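Local coordinates for protein protease Do-like 1, chloroplastic (Arabidopsis thaliana, PDB 3QO6) that acts as a chloroplast serine protease of the Deg/HtrA family that is required at high temperature and may degrade damaged proteins, at residues V31-A37 with E49-G55; L83-F89 with N112-P116; A267-S271 with V315-R319. All blocks are in the same frame, centred on the assembly; numbering follows the deposited sequence.

Interaction 1 (V31-A37 with E49-G55)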
# COMPACT_ATOMS: atom_id res chain seq x y z
N VAL B 31 -28.94 24.19 -8.09
CA VAL B 31 -29.57 23.25 -7.17
C VAL B 31 -28.62 22.14 -6.70
O VAL B 31 -27.60 21.87 -7.37
CB VAL B 31 -30.82 22.56 -7.81
CG1 VAL B 31 -31.72 23.63 -8.43
CG2 VAL B 31 -30.38 21.51 -8.86
N TYR B 32 -28.96 21.51 -5.57
CA TYR B 32 -28.19 20.41 -5.00
C TYR B 32 -28.94 19.10 -5.37
O TYR B 32 -30.15 19.05 -5.30
CB TYR B 32 -28.11 20.60 -3.48
CG TYR B 32 -27.05 19.77 -2.74
CD1 TYR B 32 -26.08 20.39 -1.94
CD2 TYR B 32 -27.07 18.36 -2.79
CE1 TYR B 32 -25.14 19.62 -1.19
CE2 TYR B 32 -26.15 17.59 -2.06
CZ TYR B 32 -25.19 18.22 -1.26
OH TYR B 32 -24.27 17.45 -0.56
N ILE B 33 -28.23 18.06 -5.79
CA ILE B 33 -28.88 16.80 -6.18
C ILE B 33 -28.47 15.61 -5.30
O ILE B 33 -27.29 15.31 -5.18
CB ILE B 33 -28.53 16.46 -7.66
CG1 ILE B 33 -29.29 17.40 -8.60
CG2 ILE B 33 -28.80 14.96 -7.96
CD1 ILE B 33 -29.03 17.14 -10.10
N THR B 34 -29.43 14.90 -4.70
CA THR B 34 -29.03 13.74 -3.89
C THR B 34 -29.43 12.37 -4.44
O THR B 34 -30.61 12.08 -4.64
CB THR B 34 -29.53 13.79 -2.46
OG1 THR B 34 -29.68 15.15 -2.05
CG2 THR B 34 -28.52 13.06 -1.54
N ASN B 35 -28.40 11.55 -4.63
CA ASN B 35 -28.48 10.19 -5.15
C ASN B 35 -28.67 9.19 -3.99
O ASN B 35 -27.68 8.66 -3.50
CB ASN B 35 -27.14 9.91 -5.87
CG ASN B 35 -27.11 8.60 -6.64
OD1 ASN B 35 -27.44 7.53 -6.11
ND2 ASN B 35 -26.68 8.67 -7.91
N LEU B 36 -29.91 8.95 -3.55
CA LEU B 36 -30.15 8.01 -2.43
C LEU B 36 -30.10 6.54 -2.83
O LEU B 36 -30.77 6.12 -3.78
CB LEU B 36 -31.51 8.27 -1.78
CG LEU B 36 -31.73 9.58 -1.04
CD1 LEU B 36 -31.29 10.75 -1.92
CD2 LEU B 36 -33.22 9.68 -0.66
N ALA B 37 -29.30 5.74 -2.12
CA ALA B 37 -29.21 4.31 -2.43
C ALA B 37 -29.89 3.49 -1.33
O ALA B 37 -30.07 3.94 -0.19
CB ALA B 37 -27.76 3.87 -2.60
N GLU B 49 -33.54 4.66 2.77
CA GLU B 49 -32.91 5.36 1.65
C GLU B 49 -31.72 6.13 2.25
O GLU B 49 -31.85 6.80 3.29
CB GLU B 49 -33.90 6.33 0.99
CG GLU B 49 -34.97 5.67 0.11
CD GLU B 49 -34.52 5.44 -1.33
OE1 GLU B 49 -33.75 4.48 -1.59
OE2 GLU B 49 -34.94 6.23 -2.21
N VAL B 50 -30.56 6.04 1.62
CA VAL B 50 -29.40 6.72 2.17
C VAL B 50 -28.39 7.17 1.12
O VAL B 50 -27.87 6.35 0.35
CB VAL B 50 -28.76 5.80 3.25
CG1 VAL B 50 -27.24 5.79 3.13
CG2 VAL B 50 -29.20 6.29 4.63
N PRO B 51 -28.09 8.49 1.09
CA PRO B 51 -27.16 9.17 0.18
C PRO B 51 -25.84 8.44 -0.10
O PRO B 51 -25.09 8.12 0.81
CB PRO B 51 -26.94 10.52 0.86
CG PRO B 51 -28.27 10.80 1.44
CD PRO B 51 -28.69 9.47 2.02
N GLN B 52 -25.57 8.17 -1.38
CA GLN B 52 -24.32 7.53 -1.77
C GLN B 52 -23.55 8.50 -2.68
O GLN B 52 -22.41 8.23 -3.06
CB GLN B 52 -24.58 6.21 -2.53
CG GLN B 52 -25.22 6.39 -3.90
CD GLN B 52 -25.29 5.11 -4.70
OE1 GLN B 52 -25.80 5.10 -5.82
NE2 GLN B 52 -24.76 4.02 -4.14
N GLY B 53 -24.20 9.62 -3.02
CA GLY B 53 -23.60 10.63 -3.88
C GLY B 53 -24.18 12.03 -3.69
O GLY B 53 -25.25 12.22 -3.12
N SER B 54 -23.43 13.02 -4.17
CA SER B 54 -23.84 14.43 -4.09
C SER B 54 -23.36 15.15 -5.36
O SER B 54 -22.22 14.95 -5.83
CB SER B 54 -23.24 15.08 -2.83
OG SER B 54 -23.38 16.50 -2.85
N GLY B 55 -24.23 15.97 -5.94
CA GLY B 55 -23.88 16.70 -7.14
C GLY B 55 -24.72 17.95 -7.29
O GLY B 55 -25.47 18.32 -6.37
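Tyr32 and Ser54 meet through their hydroxyls: Ser54 OG donates to Tyr32 OH at 2.6 Å. The tyrosine reaches so far because its CG stands anti to the backbone N (chi1 -165°), which carries the ring across to the neighbouring strand, where its hydroxyl meets the serine; a phenol is long enough to span the gap, and a serine small enough to meet it. Beside this bond, Ile33 and Gly55 form an antiparallel hydrogen-bonded pair. Ile33 N donates to Gly55 O at 2.8 Å, and Gly55 N returns a longer bond to Ile33 O. At the other end Ala37 and Val50 form a second such pair, with Val50 N to Ala37 O at 2.8 Å and Ala37 N to Val50 O at 2.9 Å. Between them strand 47-61 holds one residue more than strand 30-40, as in a beta bulge, and Gln52 N donates to Asn35 O at 3.0 Å. Pro51, which has no N-H to give, sits opposite Leu36 in a non-hydrogen-bonded pair; its CG lies 3.7 Å from Thr34 CG2. Leu36 CD2 packs on Glu49 CB at 3.8 Å, the two side chains crossing at about a right angle.

Farther out, Asn35 ND2 is held by the backbone oxygens of Val72 and Arg74, and Glu49 OE1 is hydrogen-bonded to Ser77 OG. On the same face as Asn35, buried Ile33 packs on Val81 and Thr68 of the barrel. Strands 30-40 and 47-61 thus form a beta hairpin, strongly twisted here, that begins the antiparallel six-stranded barrel of a chymotrypsin-like serine protease. Gly55, bare of side chain, lies close to Ser180 and His71, the predicted charge-relay residues.

Interaction 2 (L83-F89 with N112-P116)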
# COMPACT_ATOMS: atom_id res chain seq x y z
N LEU B 83 -33.51 22.99 -3.65
CA LEU B 83 -33.39 24.28 -4.28
C LEU B 83 -32.71 25.26 -3.34
O LEU B 83 -32.46 24.94 -2.17
CB LEU B 83 -34.78 24.78 -4.70
CG LEU B 83 -35.20 24.42 -6.13
CD1 LEU B 83 -34.85 22.98 -6.44
CD2 LEU B 83 -36.69 24.64 -6.29
N ALA B 84 -32.42 26.45 -3.87
CA ALA B 84 -31.76 27.52 -3.13
C ALA B 84 -32.24 27.60 -1.69
O ALA B 84 -31.46 27.36 -0.78
CB ALA B 84 -32.00 28.85 -3.84
N ASP B 85 -33.53 27.92 -1.50
CA ASP B 85 -34.15 28.06 -0.17
C ASP B 85 -34.17 26.82 0.71
O ASP B 85 -34.71 26.85 1.80
CB ASP B 85 -35.59 28.52 -0.32
CG ASP B 85 -36.41 27.57 -1.17
OD1 ASP B 85 -36.23 26.35 -1.03
OD2 ASP B 85 -37.25 28.05 -1.97
N GLN B 86 -33.61 25.71 0.23
CA GLN B 86 -33.55 24.45 0.97
C GLN B 86 -34.77 23.53 0.88
O GLN B 86 -34.76 22.43 1.45
CB GLN B 86 -33.20 24.72 2.43
CG GLN B 86 -31.85 25.39 2.59
CD GLN B 86 -30.76 24.69 1.79
OE1 GLN B 86 -30.55 23.48 1.93
NE2 GLN B 86 -30.07 25.45 0.94
N THR B 87 -35.81 23.96 0.17
CA THR B 87 -36.98 23.12 -0.01
C THR B 87 -36.54 21.97 -0.92
O THR B 87 -36.12 22.20 -2.04
CB THR B 87 -38.12 23.91 -0.69
OG1 THR B 87 -37.67 24.40 -1.96
CG2 THR B 87 -38.54 25.10 0.18
N THR B 88 -36.60 20.74 -0.43
CA THR B 88 -36.19 19.58 -1.23
C THR B 88 -37.35 18.90 -1.96
O THR B 88 -38.42 18.73 -1.40
CB THR B 88 -35.43 18.53 -0.36
OG1 THR B 88 -35.15 17.38 -1.16
CG2 THR B 88 -36.27 18.11 0.88
N PHE B 89 -37.13 18.53 -3.22
CA PHE B 89 -38.17 17.88 -4.04
C PHE B 89 -37.74 16.54 -4.60
O PHE B 89 -36.54 16.23 -4.69
CB PHE B 89 -38.58 18.76 -5.22
CG PHE B 89 -39.03 20.13 -4.83
CD1 PHE B 89 -40.19 20.66 -5.39
CD2 PHE B 89 -38.29 20.91 -3.96
CE1 PHE B 89 -40.60 21.96 -5.08
CE2 PHE B 89 -38.69 22.20 -3.65
CZ PHE B 89 -39.84 22.72 -4.21
N ASN B 112 -42.54 30.12 -9.10
CA ASN B 112 -41.95 31.30 -8.48
C ASN B 112 -40.57 31.03 -7.88
O ASN B 112 -39.76 31.95 -7.75
CB ASN B 112 -42.87 31.87 -7.37
CG ASN B 112 -42.74 31.12 -6.03
OD1 ASN B 112 -43.16 29.97 -5.90
ND2 ASN B 112 -42.13 31.78 -5.04
N LYS B 113 -40.33 29.78 -7.49
CA LYS B 113 -39.06 29.39 -6.91
C LYS B 113 -38.15 28.75 -7.95
O LYS B 113 -37.30 27.92 -7.62
CB LYS B 113 -39.33 28.41 -5.76
CG LYS B 113 -40.00 29.07 -4.57
CD LYS B 113 -40.46 28.05 -3.54
CE LYS B 113 -39.44 26.94 -3.31
NZ LYS B 113 -39.80 26.05 -2.18
N LEU B 114 -38.32 29.16 -9.20
CA LEU B 114 -37.54 28.64 -10.32
C LEU B 114 -36.98 29.71 -11.26
O LEU B 114 -37.72 30.34 -12.02
CB LEU B 114 -38.38 27.66 -11.15
CG LEU B 114 -38.77 26.31 -10.55
CD1 LEU B 114 -39.65 25.54 -11.51
CD2 LEU B 114 -37.52 25.49 -10.24
N ARG B 115 -35.66 29.88 -11.22
CA ARG B 115 -35.00 30.83 -12.09
C ARG B 115 -34.23 30.03 -13.13
O ARG B 115 -33.35 29.26 -12.78
CB ARG B 115 -34.02 31.71 -11.31
CG ARG B 115 -33.24 32.74 -12.16
CD ARG B 115 -32.28 33.60 -11.31
NE ARG B 115 -31.60 34.64 -12.08
CZ ARG B 115 -30.50 34.44 -12.80
NH1 ARG B 115 -29.94 33.24 -12.86
NH2 ARG B 115 -29.95 35.44 -13.49
N PRO B 116 -34.61 30.13 -14.40
CA PRO B 116 -33.83 29.35 -15.37
C PRO B 116 -32.57 30.17 -15.71
O PRO B 116 -32.69 31.37 -15.99
CB PRO B 116 -34.81 29.18 -16.54
CG PRO B 116 -35.63 30.43 -16.48
CD PRO B 116 -35.87 30.63 -15.00
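Lys113 reaches Thr87 and Asp85 through a chain that is extended except for one bend at chi3 (42°), swinging NZ toward both. Thr87 meets it with OG1 set between the backbone N and the carbonyl carbon (chi1 59°). The acceptors belong to the tight turn of a beta hairpin that joins strands 78-82 and 88-97 of the protease barrel, while the lysine comes from the loop that follows strand 102-107. Leu83 to Gln86 form a type I turn, closed by Gln86 N to Leu83 O at 2.8 Å; Leu83 N bonds in turn to Thr87 O, and Gln86 has positive phi. The pattern fits a type I turn with a G1 bulge, where the residue of positive phi is usually glycine.

Lysine suits its place because one ammonium group can serve two oxygens. Lys113 NZ donates to Thr87 OG1 at 2.7 Å, the two side chains meeting tip to tip. Lys113 NZ also makes a salt bridge of 3.2 Å to Asp85 OD2; that oxygen lies beside the chain end, closer to CE than to NZ, so the fine geometry is uncertain. The other carboxylate oxygen is modelled as accepting from Thr87 N in an Asx turn, but its position is less sure. The positive charge would be expected to favour the ionised form of Asp85, which lies on the exposed side of the contact.

Beneath the polar layer is an apolar one. Leu83 CD2 lies 4.1 Å from Leu114 CD2, and Leu114 packs in turn on Val59 of strand 47-61, so that the loop is seated on the barrel wall. Phe89, resting on Ala109 and Pro110, presents its ring edge to the ammonium rather than its face: Lys113 NZ stands near the ring plane, 3.9 Å from CZ.

Interaction 3 (A267-S271 with V315-R319)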
# COMPACT_ATOMS: atom_id res chain seq x y z
N ALA B 267 -23.54 -3.59 -45.33
CA ALA B 267 -22.73 -3.01 -46.39
C ALA B 267 -21.55 -3.89 -46.71
O ALA B 267 -20.73 -3.52 -47.56
CB ALA B 267 -22.24 -1.64 -46.00
N GLY B 268 -21.44 -5.02 -46.00
CA GLY B 268 -20.35 -5.97 -46.23
C GLY B 268 -18.89 -5.73 -45.79
O GLY B 268 -17.96 -6.19 -46.48
N LEU B 269 -18.68 -5.01 -44.68
CA LEU B 269 -17.32 -4.81 -44.19
C LEU B 269 -16.91 -6.12 -43.51
O LEU B 269 -17.74 -6.79 -42.88
CB LEU B 269 -17.26 -3.69 -43.16
CG LEU B 269 -16.78 -2.36 -43.73
CD1 LEU B 269 -17.79 -1.86 -44.76
CD2 LEU B 269 -16.59 -1.35 -42.59
N GLN B 270 -15.64 -6.50 -43.63
CA GLN B 270 -15.18 -7.75 -43.05
C GLN B 270 -14.58 -7.65 -41.66
O GLN B 270 -13.83 -6.72 -41.35
CB GLN B 270 -14.16 -8.41 -43.97
CG GLN B 270 -14.65 -8.60 -45.39
CD GLN B 270 -13.54 -9.02 -46.32
OE1 GLN B 270 -13.66 -8.91 -47.54
NE2 GLN B 270 -12.43 -9.50 -45.76
N SER B 271 -14.89 -8.65 -40.84
CA SER B 271 -14.41 -8.74 -39.48
C SER B 271 -13.09 -9.51 -39.40
O SER B 271 -12.66 -10.15 -40.37
CB SER B 271 -15.47 -9.43 -38.64
OG SER B 271 -16.75 -8.89 -38.94
N VAL B 315 -17.01 4.98 -46.74
CA VAL B 315 -15.82 4.61 -45.99
C VAL B 315 -14.81 3.81 -46.80
O VAL B 315 -15.14 2.87 -47.52
CB VAL B 315 -16.19 3.79 -44.70
CG1 VAL B 315 -17.46 4.34 -44.07
CG2 VAL B 315 -16.37 2.32 -45.02
N GLU B 316 -13.55 4.18 -46.63
CA GLU B 316 -12.45 3.53 -47.31
C GLU B 316 -11.74 2.57 -46.36
O GLU B 316 -11.39 2.94 -45.25
CB GLU B 316 -11.50 4.61 -47.80
CG GLU B 316 -10.14 4.17 -48.29
CD GLU B 316 -9.24 5.38 -48.51
OE1 GLU B 316 -9.56 6.22 -49.39
OE2 GLU B 316 -8.21 5.50 -47.79
N VAL B 317 -11.55 1.33 -46.78
CA VAL B 317 -10.88 0.34 -45.95
C VAL B 317 -9.65 -0.24 -46.64
O VAL B 317 -9.47 -0.09 -47.85
CB VAL B 317 -11.80 -0.86 -45.61
CG1 VAL B 317 -13.08 -0.36 -45.01
CG2 VAL B 317 -12.06 -1.70 -46.86
N LEU B 318 -8.80 -0.89 -45.86
CA LEU B 318 -7.63 -1.55 -46.39
C LEU B 318 -7.95 -3.01 -46.16
O LEU B 318 -7.82 -3.52 -45.04
CB LEU B 318 -6.36 -1.16 -45.63
CG LEU B 318 -5.14 -2.07 -45.82
CD1 LEU B 318 -4.89 -2.32 -47.29
CD2 LEU B 318 -3.93 -1.44 -45.18
N ARG B 319 -8.43 -3.66 -47.20
CA ARG B 319 -8.78 -5.07 -47.14
C ARG B 319 -7.51 -5.84 -47.48
O ARG B 319 -6.42 -5.27 -47.41
CB ARG B 319 -9.90 -5.36 -48.15
CG ARG B 319 -10.50 -6.75 -48.06
CD ARG B 319 -11.86 -6.82 -48.74
NE ARG B 319 -12.88 -6.05 -48.02
CZ ARG B 319 -14.18 -6.09 -48.30
NH1 ARG B 319 -14.63 -6.86 -49.29
NH2 ARG B 319 -15.05 -5.38 -47.58
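This is a contact between a helix-ending loop and a sheet strand, with a loose apolar inner part and a larger polar outer part, within the PDZ domain. The 267-271 loop follows helix 263-266, and the 315-319 segment takes in the C-terminal part of strand 312-318. Leu269 provides the apolar part: its CD2 approaches Val315 CG2 and Val317 CG1 alike, each at 4.4 Å. The two valines, alternate residues of the strand, both direct their side chains at the loop, and the branched leucine fits between them and Ile326 of the neighbouring strand.

Arg319 closes the polar end. Its chain bends at chi3 (-69°), folding the guanidinium back toward the loop, where NH2 makes a weak hydrogen bond of 3.2 Å to Gly268 O. Gln270 crosses the arginine at about a right angle and brings its amide over one guanidinium face, off-centre and tilted 44°. Gln270 OE1 stands 2.9 Å from Arg319 NH1, yet at a poor angle for a hydrogen bond, so its oxygen sits above the cation rather than in line with its N-H groups. The firmer partner of the arginine is Asp284, whose OD2 forms a salt bridge with Arg319 NH2 and also accepts from Gln270 N. One carboxylate oxygen therefore ties loop and strand together.

Gly268 leaves the helix at positive phi (74°), a conformation that glycine adopts readily, and forms a Schellman motif. A short helix ended by Ala-Gly-Leu, its leucine turned into the sheet, is a familiar feature of the PDZ domains of HtrA proteases.

In the fold
Interactions 1 and 2 belong to the same protease barrel, their centres about 17 Å apart, and they touch where Val31 CG1 packs on Leu83 CD1 at 3.8 Å. Interaction 1 is built chiefly from main-chain bonds between paired strands, running from buried Gly55 near the predicted charge-relay residues to an exposed end at Val50 and Pro51. Interaction 2 ties a hairpin turn to a loop at the rim through a lysine above a few buried apolar groups. Interaction 3 lies in the PDZ domain, its centre about 46 and 54 Å from theirs; like interaction 2 it combines one long cationic side chain with a few buried apolar ones, but its arginine relies mainly on an outside aspartate.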